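Putative cytochrome P450 120 (Synechocystis sp., PDB 2VE3) binds heme and retinoic acid and probably works as a cytochrome P450 monooxygenase, inserting one atom of molecular oxygen into its substrate. Local coordinates at residues A[91-94]-A[95-98]; A[241-244]-A[245-249]. All blocks are in the same frame, centred on the assembly; numbering follows the deposited sequence.

Contact 1: residues A[91-94]-A[95-98]; sequences NALA and TQMG. With HEM (protoporphyrin IX containing Fe), chain C.
Thr-95 N reaches back to Ala-92 O (2.9 Å) and Gln-96 N to Leu-93 O (3.1 Å), two successive i to i+3 bonds that wind 92-96 into a short 3-10 turn; each donor stands above the plane of its carbonyl. Thr-95 adds its hydroxyl: OG1, placed between its own backbone N and carbonyl carbon (chi1 59°), takes a weak bond from Ala-92 N at 3.3 Å, and its stronger partner is the carbonyl of Gly-89. The extended chain of Gln-96 passes beside the Ala-92 carbonyl, with CG 3.1 Å from Ala-92 O, and crosses Leu-93 at about a right angle. Its OE1 comes within 3.1 Å of Leu-93 CA. A water joins the two amide side chains, donating to Asn-91 OD1 (2.8 Å) and accepting from Gln-96 NE2 (3.1 Å). The amide of Gln-96 is also bonded at both ends to helix 241-272, NE2 to Glu-243 and OE1 to Gln-247, which fixes its rotation. A leucine in its place would probably leave Glu-243 and Gln-247 each short of a partner and the water without the N-H it accepts. Leu-93 turns its branched end to the heme (chi1 -172°, CG opposite the backbone N) and lays CD2 3.8 Å from CBD of a heme propionate, while Ala-94 touches both heme and retinoic acid. The turn, in the loop joining helices 82-88 and 98-109, thus lines the cofactor pocket, with Leu-93 and Ala-94 also packed on Leu-250 of helix 241-272.

Contact 2: residues A[241-244]-A[245-249]; sequences LPEL and KDQIL
Lys-245 N bonds to Leu-241 O at 3.0 Å, opening a run of i to i+4 backbone bonds that continues through Asp-246 to Pro-242, Gln-247 to Glu-243 and Ile-248 to Leu-244: the first turns of helix 241-272. One side-chain bond follows the same spacing. Gln-247 NE2 donates to Glu-243 OE2 (3.1 Å, 166° at the hydrogen), meeting the anti side of the carboxylate from within its own amide plane, though somewhat out of the carboxylate plane; the two flat groups are turned 33° apart and their chains lie side by side. A bend at chi2 (-68°) helps carry the Gln-247 amide there. The same OE2 is held by a salt bridge to Arg-104 and a bond from Gln-96. A water also spans Pro-242 and Asp-246, donating to Pro-242 O and to Asp-246 OD1, at 2.8 Å each. Apolar contact is slighter: Leu-241 CD1 rests 3.9 Å from Lys-245 CG, against the aliphatic part of a chain whose ammonium pairs with Glu-208 of helix 192-215. Asp-246 OD1 likewise forms a salt bridge with Arg-200 of that helix. With Arg-104 and two amide donors converging on one oxygen of a buried side chain, Glu-243 is probably kept ionised, its negative charge shared among partners from three parts of the chain.

How the contacts relate
From the N terminus, contact 1 comes first, a tight turn in the loop between helices 82-88 and 98-109; some 140 residues later contact 2 forms within the opening turns of helix 241-272. They follow in series, neither enclosing the other, and each closes just a local turn. Yet contacts 1 and 2 meet in space, the centre of contact 1 lying about 11 Å from the centre of contact 2. Asp-246 OD2 accepts from Asn-91 N and Gln-247 OE1 from Leu-93 N, while Asn-91 CB packs 3.7 Å from Glu-243 CA. The start of helix 241-272 thus holds the heme-side turn 91-96 and, through the salt bridges of Lys-245 and Asp-246, is tied to helix 192-215.

Contact 1: residues A[91-94]-A[95-98]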
ATOM      1  N   ASN A  91      -8.752  11.353 -13.289  1.00 20.63           N
ATOM      2  CA  ASN A  91      -7.860  12.444 -12.907  1.00 20.09           C
ATOM      3  C   ASN A  91      -6.970  12.165 -11.693  1.00 19.47           C
ATOM      4  O   ASN A  91      -6.577  13.084 -10.972  1.00 18.76           O
ATOM      5  CB  ASN A  91      -8.689  13.709 -12.716  1.00 20.40           C
ATOM      6  CG  ASN A  91      -9.366  14.143 -14.002  1.00 21.30           C
ATOM      7  OD1 ASN A  91      -8.706  14.318 -15.026  1.00 23.24           O
ATOM      8  ND2 ASN A  91     -10.682  14.313 -13.961  1.00 21.90           N
ATOM      9  N   ALA A  92      -6.656  10.884 -11.483  1.00 18.98           N
ATOM     10  CA  ALA A  92      -5.789  10.450 -10.392  1.00 18.67           C
ATOM     11  C   ALA A  92      -4.419  10.030 -10.953  1.00 18.10           C
ATOM     12  O   ALA A  92      -4.325   9.587 -12.096  1.00 17.68           O
ATOM     13  CB  ALA A  92      -6.428   9.303  -9.638  1.00 19.14           C
ATOM     14  N   LEU A  93      -3.366  10.180 -10.164  1.00 16.80           N
ATOM     15  CA  LEU A  93      -2.023   9.790 -10.616  1.00 17.07           C
ATOM     16  C   LEU A  93      -1.972   8.335 -11.067  1.00 17.00           C
ATOM     17  O   LEU A  93      -1.420   8.012 -12.126  1.00 17.53           O
ATOM     18  CB  LEU A  93      -0.987  10.036  -9.525  1.00 16.68           C
ATOM     19  CG  LEU A  93       0.490   9.862  -9.919  1.00 17.74           C
ATOM     20  CD1 LEU A  93       0.976  10.988 -10.807  1.00 14.90           C
ATOM     21  CD2 LEU A  93       1.356   9.741  -8.656  1.00 16.30           C
ATOM     22  N   ALA A  94      -2.589   7.467 -10.284  1.00 16.98           N
ATOM     23  CA  ALA A  94      -2.685   6.060 -10.636  1.00 17.82           C
ATOM     24  C   ALA A  94      -3.300   5.814 -12.029  1.00 18.00           C
ATOM     25  O   ALA A  94      -3.067   4.780 -12.619  1.00 18.04           O
ATOM     26  CB  ALA A  94      -3.458   5.316  -9.563  1.00 17.70           C
ATOM     27  N   THR A  95      -4.075   6.770 -12.549  1.00 18.57           N
ATOM     28  CA  THR A  95      -4.765   6.602 -13.849  1.00 19.02           C
ATOM     29  C   THR A  95      -4.252   7.589 -14.923  1.00 19.71           C
ATOM     30  O   THR A  95      -4.768   7.659 -16.049  1.00 19.46           O
ATOM     31  CB  THR A  95      -6.313   6.714 -13.684  1.00 18.83           C
ATOM     32  OG1 THR A  95      -6.643   7.992 -13.132  1.00 18.25           O
ATOM     33  CG2 THR A  95      -6.848   5.624 -12.735  1.00 19.38           C
ATOM     34  N   GLN A  96      -3.230   8.348 -14.560  1.00 21.31           N
ATOM     35  CA  GLN A  96      -2.577   9.289 -15.479  1.00 22.63           C
ATOM     36  C   GLN A  96      -1.426   8.648 -16.238  1.00 23.95           C
ATOM     37  O   GLN A  96      -0.772   7.724 -15.733  1.00 22.88           O
ATOM     38  CB  GLN A  96      -2.120  10.539 -14.720  1.00 22.20           C
ATOM     39  CG  GLN A  96      -3.324  11.418 -14.389  1.00 22.04           C
ATOM     40  CD  GLN A  96      -3.044  12.496 -13.387  1.00 21.99           C
ATOM     41  OE1 GLN A  96      -2.244  12.323 -12.451  1.00 21.44           O
ATOM     42  NE2 GLN A  96      -3.716  13.635 -13.562  1.00 22.72           N
ATOM     43  N   MET A  97      -1.212   9.141 -17.462  1.00 25.85           N
ATOM     44  CA  MET A  97      -0.169   8.641 -18.355  1.00 27.38           C
ATOM     45  C   MET A  97       0.738   9.750 -18.819  1.00 27.53           C
ATOM     46  O   MET A  97       0.356  10.927 -18.827  1.00 27.27           O
ATOM     47  CB  MET A  97      -0.767   7.989 -19.610  1.00 28.25           C
ATOM     48  CG  MET A  97      -1.679   6.796 -19.384  1.00 32.25           C
ATOM     49  SD  MET A  97      -0.997   5.519 -18.309  1.00 39.06           S
ATOM     50  CE  MET A  97       0.620   5.204 -19.028  1.00 38.30           C
ATOM     51  N   GLY A  98       1.951   9.356 -19.197  1.00 28.22           N
ATOM     52  CA  GLY A  98       2.883  10.216 -19.923  1.00 28.07           C
ATOM     53  C   GLY A  98       3.164  11.558 -19.301  1.00 27.80           C
ATOM     54  O   GLY A  98       3.550  11.641 -18.134  1.00 28.08           O
TER
HETATM   55  CHA HEM C1444       2.379   3.455  -6.013  1.00 15.28           C
HETATM   56  CHB HEM C1444       3.105   0.197  -2.478  1.00 15.04           C
HETATM   57  CHC HEM C1444       2.010   3.554   0.869  1.00 14.33           C
HETATM   58  CHD HEM C1444       0.749   6.629  -2.627  1.00 15.48           C
HETATM   59  C1A HEM C1444       2.695   2.266  -5.367  1.00 15.75           C
HETATM   60  C2A HEM C1444       3.117   1.017  -5.974  1.00 16.53           C
HETATM   61  C3A HEM C1444       3.332   0.128  -4.983  1.00 15.64           C
HETATM   62  C4A HEM C1444       3.028   0.777  -3.732  1.00 14.57           C
HETATM   63  CMA HEM C1444       3.786  -1.338  -5.109  1.00 12.91           C
HETATM   64  CAA HEM C1444       3.337   0.789  -7.488  1.00 17.66           C
HETATM   65  CBA HEM C1444       2.101   0.233  -8.189  1.00 22.28           C
HETATM   66  CGA HEM C1444       2.392   0.224  -9.675  1.00 23.09           C
HETATM   67  O1A HEM C1444       3.333  -0.517 -10.084  1.00 24.72           O
HETATM   68  O2A HEM C1444       1.689   0.947 -10.441  1.00 20.81           O
HETATM   69  C1B HEM C1444       2.914   0.832  -1.265  1.00 12.51           C
HETATM   70  C2B HEM C1444       3.171   0.274   0.055  1.00 12.92           C
HETATM   71  C3B HEM C1444       2.875   1.209   0.981  1.00 12.23           C
HETATM   72  C4B HEM C1444       2.418   2.376   0.272  1.00 13.05           C
HETATM   73  CMB HEM C1444       3.709  -1.152   0.305  1.00 10.82           C
HETATM   74  CAB HEM C1444       2.949   1.124   2.541  1.00 15.23           C
HETATM   75  CBB HEM C1444       3.897   0.439   3.201  1.00 16.01           C
HETATM   76  C1C HEM C1444       1.616   4.708   0.233  1.00 13.00           C
HETATM   77  C2C HEM C1444       1.282   5.968   0.865  1.00 13.34           C
HETATM   78  C3C HEM C1444       0.931   6.829  -0.100  1.00 14.01           C
HETATM   79  C4C HEM C1444       1.021   6.118  -1.376  1.00 14.88           C
HETATM   80  CMC HEM C1444       1.367   6.253   2.390  1.00 12.86           C
HETATM   81  CAC HEM C1444       0.527   8.322   0.068  1.00 15.51           C
HETATM   82  CBC HEM C1444      -0.643   8.722   0.578  1.00 17.19           C
HETATM   83  C1D HEM C1444       0.985   6.031  -3.848  1.00 14.67           C
HETATM   84  C2D HEM C1444       0.560   6.579  -5.109  1.00 16.13           C
HETATM   85  C3D HEM C1444       1.056   5.593  -6.173  1.00 14.38           C
HETATM   86  C4D HEM C1444       1.761   4.556  -5.443  1.00 15.82           C
HETATM   87  CMD HEM C1444      -0.241   7.888  -5.329  1.00 16.86           C
HETATM   88  CAD HEM C1444       0.878   5.679  -7.706  1.00 15.12           C
HETATM   89  CBD HEM C1444       2.217   6.085  -8.317  1.00 14.58           C
HETATM   90  CGD HEM C1444       2.098   6.220  -9.816  1.00 17.76           C
HETATM   91  O1D HEM C1444       3.043   6.790 -10.417  1.00 18.96           O
HETATM   92  O2D HEM C1444       1.080   5.775 -10.426  1.00 19.97           O
HETATM   93  NA  HEM C1444       2.652   2.081  -4.006  1.00 14.51           N
HETATM   94  NB  HEM C1444       2.437   2.113  -1.094  1.00 13.52           N
HETATM   95  NC  HEM C1444       1.438   4.824  -1.135  1.00 14.17           N
HETATM   96  ND  HEM C1444       1.700   4.851  -4.078  1.00 15.52           N
HETATM   97 FE   HEM C1444       2.331   3.568  -2.527  1.00 15.89          FE
HETATM   98  O   HOH W   1      -5.971  13.982 -15.724  1.00 21.12           O

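Contact 2: residues A[241-244]-A[245-249]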
ATOM      1  N   LEU A 241     -10.638  21.425 -10.247  1.00 23.68           N
ATOM      2  CA  LEU A 241     -11.368  20.849  -9.118  1.00 23.60           C
ATOM      3  C   LEU A 241     -11.567  19.332  -9.236  1.00 23.18           C
ATOM      4  O   LEU A 241     -11.293  18.622  -8.274  1.00 23.56           O
ATOM      5  CB  LEU A 241     -12.713  21.568  -8.887  1.00 24.01           C
ATOM      6  CG  LEU A 241     -13.624  20.971  -7.804  1.00 23.90           C
ATOM      7  CD1 LEU A 241     -13.050  21.193  -6.405  1.00 22.60           C
ATOM      8  CD2 LEU A 241     -15.041  21.525  -7.912  1.00 24.37           C
ATOM      9  N   PRO A 242     -12.056  18.831 -10.390  1.00 22.55           N
ATOM     10  CA  PRO A 242     -12.165  17.376 -10.521  1.00 22.58           C
ATOM     11  C   PRO A 242     -10.832  16.631 -10.298  1.00 22.00           C
ATOM     12  O   PRO A 242     -10.825  15.558  -9.691  1.00 22.30           O
ATOM     13  CB  PRO A 242     -12.690  17.189 -11.961  1.00 22.79           C
ATOM     14  CG  PRO A 242     -13.470  18.485 -12.231  1.00 23.15           C
ATOM     15  CD  PRO A 242     -12.575  19.519 -11.590  1.00 23.05           C
ATOM     16  N   GLU A 243      -9.726  17.203 -10.768  1.00 21.43           N
ATOM     17  CA  GLU A 243      -8.404  16.630 -10.519  1.00 20.74           C
ATOM     18  C   GLU A 243      -7.973  16.714  -9.049  1.00 20.75           C
ATOM     19  O   GLU A 243      -7.403  15.746  -8.499  1.00 21.09           O
ATOM     20  CB  GLU A 243      -7.337  17.234 -11.440  1.00 21.04           C
ATOM     21  CG  GLU A 243      -5.928  16.848 -11.011  1.00 19.73           C
ATOM     22  CD  GLU A 243      -4.934  16.753 -12.134  1.00 22.77           C
ATOM     23  OE1 GLU A 243      -5.194  17.303 -13.249  1.00 21.82           O
ATOM     24  OE2 GLU A 243      -3.879  16.108 -11.887  1.00 20.50           O
ATOM     25  N   LEU A 244      -8.242  17.862  -8.424  1.00 20.31           N
ATOM     26  CA  LEU A 244      -7.980  18.078  -6.993  1.00 20.01           C
ATOM     27  C   LEU A 244      -8.659  17.029  -6.116  1.00 20.21           C
ATOM     28  O   LEU A 244      -8.054  16.500  -5.181  1.00 19.92           O
ATOM     29  CB  LEU A 244      -8.469  19.459  -6.566  1.00 20.73           C
ATOM     30  CG  LEU A 244      -7.687  20.717  -6.972  1.00 21.12           C
ATOM     31  CD1 LEU A 244      -8.471  22.003  -6.632  1.00 19.90           C
ATOM     32  CD2 LEU A 244      -6.335  20.721  -6.304  1.00 19.36           C
ATOM     33  N   LYS A 245      -9.924  16.743  -6.417  1.00 19.75           N
ATOM     34  CA  LYS A 245     -10.692  15.770  -5.658  1.00 19.88           C
ATOM     35  C   LYS A 245     -10.219  14.325  -5.874  1.00 19.55           C
ATOM     36  O   LYS A 245     -10.143  13.562  -4.924  1.00 19.45           O
ATOM     37  CB  LYS A 245     -12.170  15.927  -5.967  1.00 20.17           C
ATOM     38  CG  LYS A 245     -12.668  17.360  -5.778  1.00 19.98           C
ATOM     39  CD  LYS A 245     -14.173  17.455  -5.747  1.00 22.31           C
ATOM     40  CE  LYS A 245     -14.831  16.947  -6.994  1.00 22.91           C
ATOM     41  NZ  LYS A 245     -16.303  17.115  -6.842  1.00 24.62           N
ATOM     42  N   ASP A 246      -9.917  13.963  -7.123  1.00 19.83           N
ATOM     43  CA  ASP A 246      -9.371  12.640  -7.456  1.00 19.84           C
ATOM     44  C   ASP A 246      -7.998  12.415  -6.818  1.00 20.06           C
ATOM     45  O   ASP A 246      -7.691  11.306  -6.376  1.00 19.66           O
ATOM     46  CB  ASP A 246      -9.275  12.451  -8.972  1.00 19.39           C
ATOM     47  CG  ASP A 246     -10.552  11.868  -9.586  1.00 20.19           C
ATOM     48  OD1 ASP A 246     -11.564  11.731  -8.866  1.00 20.37           O
ATOM     49  OD2 ASP A 246     -10.541  11.536 -10.796  1.00 18.36           O
ATOM     50  N   GLN A 247      -7.182  13.470  -6.770  1.00 19.97           N
ATOM     51  CA  GLN A 247      -5.834  13.378  -6.197  1.00 19.44           C
ATOM     52  C   GLN A 247      -5.826  13.189  -4.667  1.00 19.71           C
ATOM     53  O   GLN A 247      -5.050  12.380  -4.164  1.00 18.48           O
ATOM     54  CB  GLN A 247      -4.937  14.560  -6.633  1.00 19.67           C
ATOM     55  CG  GLN A 247      -4.662  14.673  -8.163  1.00 18.60           C
ATOM     56  CD  GLN A 247      -3.801  13.545  -8.751  1.00 20.03           C
ATOM     57  OE1 GLN A 247      -3.550  12.514  -8.111  1.00 22.18           O
ATOM     58  NE2 GLN A 247      -3.342  13.744  -9.975  1.00 18.45           N
ATOM     59  N   ILE A 248      -6.673  13.922  -3.929  1.00 19.64           N
ATOM     60  CA  ILE A 248      -6.749  13.710  -2.480  1.00 20.46           C
ATOM     61  C   ILE A 248      -7.420  12.406  -2.141  1.00 19.64           C
ATOM     62  O   ILE A 248      -7.042  11.767  -1.183  1.00 19.77           O
ATOM     63  CB  ILE A 248      -7.452  14.841  -1.650  1.00 20.50           C
ATOM     64  CG1 ILE A 248      -8.535  15.549  -2.465  1.00 21.14           C
ATOM     65  CG2 ILE A 248      -6.406  15.769  -1.048  1.00 22.06           C
ATOM     66  CD1 ILE A 248      -9.351  16.607  -1.679  1.00 21.08           C
ATOM     67  N   LEU A 249      -8.429  12.016  -2.912  1.00 19.52           N
ATOM     68  CA  LEU A 249      -9.076  10.732  -2.664  1.00 19.45           C
ATOM     69  C   LEU A 249      -8.036   9.597  -2.738  1.00 19.29           C
ATOM     70  O   LEU A 249      -8.094   8.666  -1.944  1.00 19.68           O
ATOM     71  CB  LEU A 249     -10.220  10.493  -3.651  1.00 19.39           C
ATOM     72  CG  LEU A 249     -11.110   9.253  -3.535  1.00 19.57           C
ATOM     73  CD1 LEU A 249     -11.947   9.290  -2.270  1.00 21.97           C
ATOM     74  CD2 LEU A 249     -12.028   9.148  -4.768  1.00 20.30           C
TER
HETATM   75  O   HOH W   2     -13.101  13.972  -9.302  1.00 17.07           O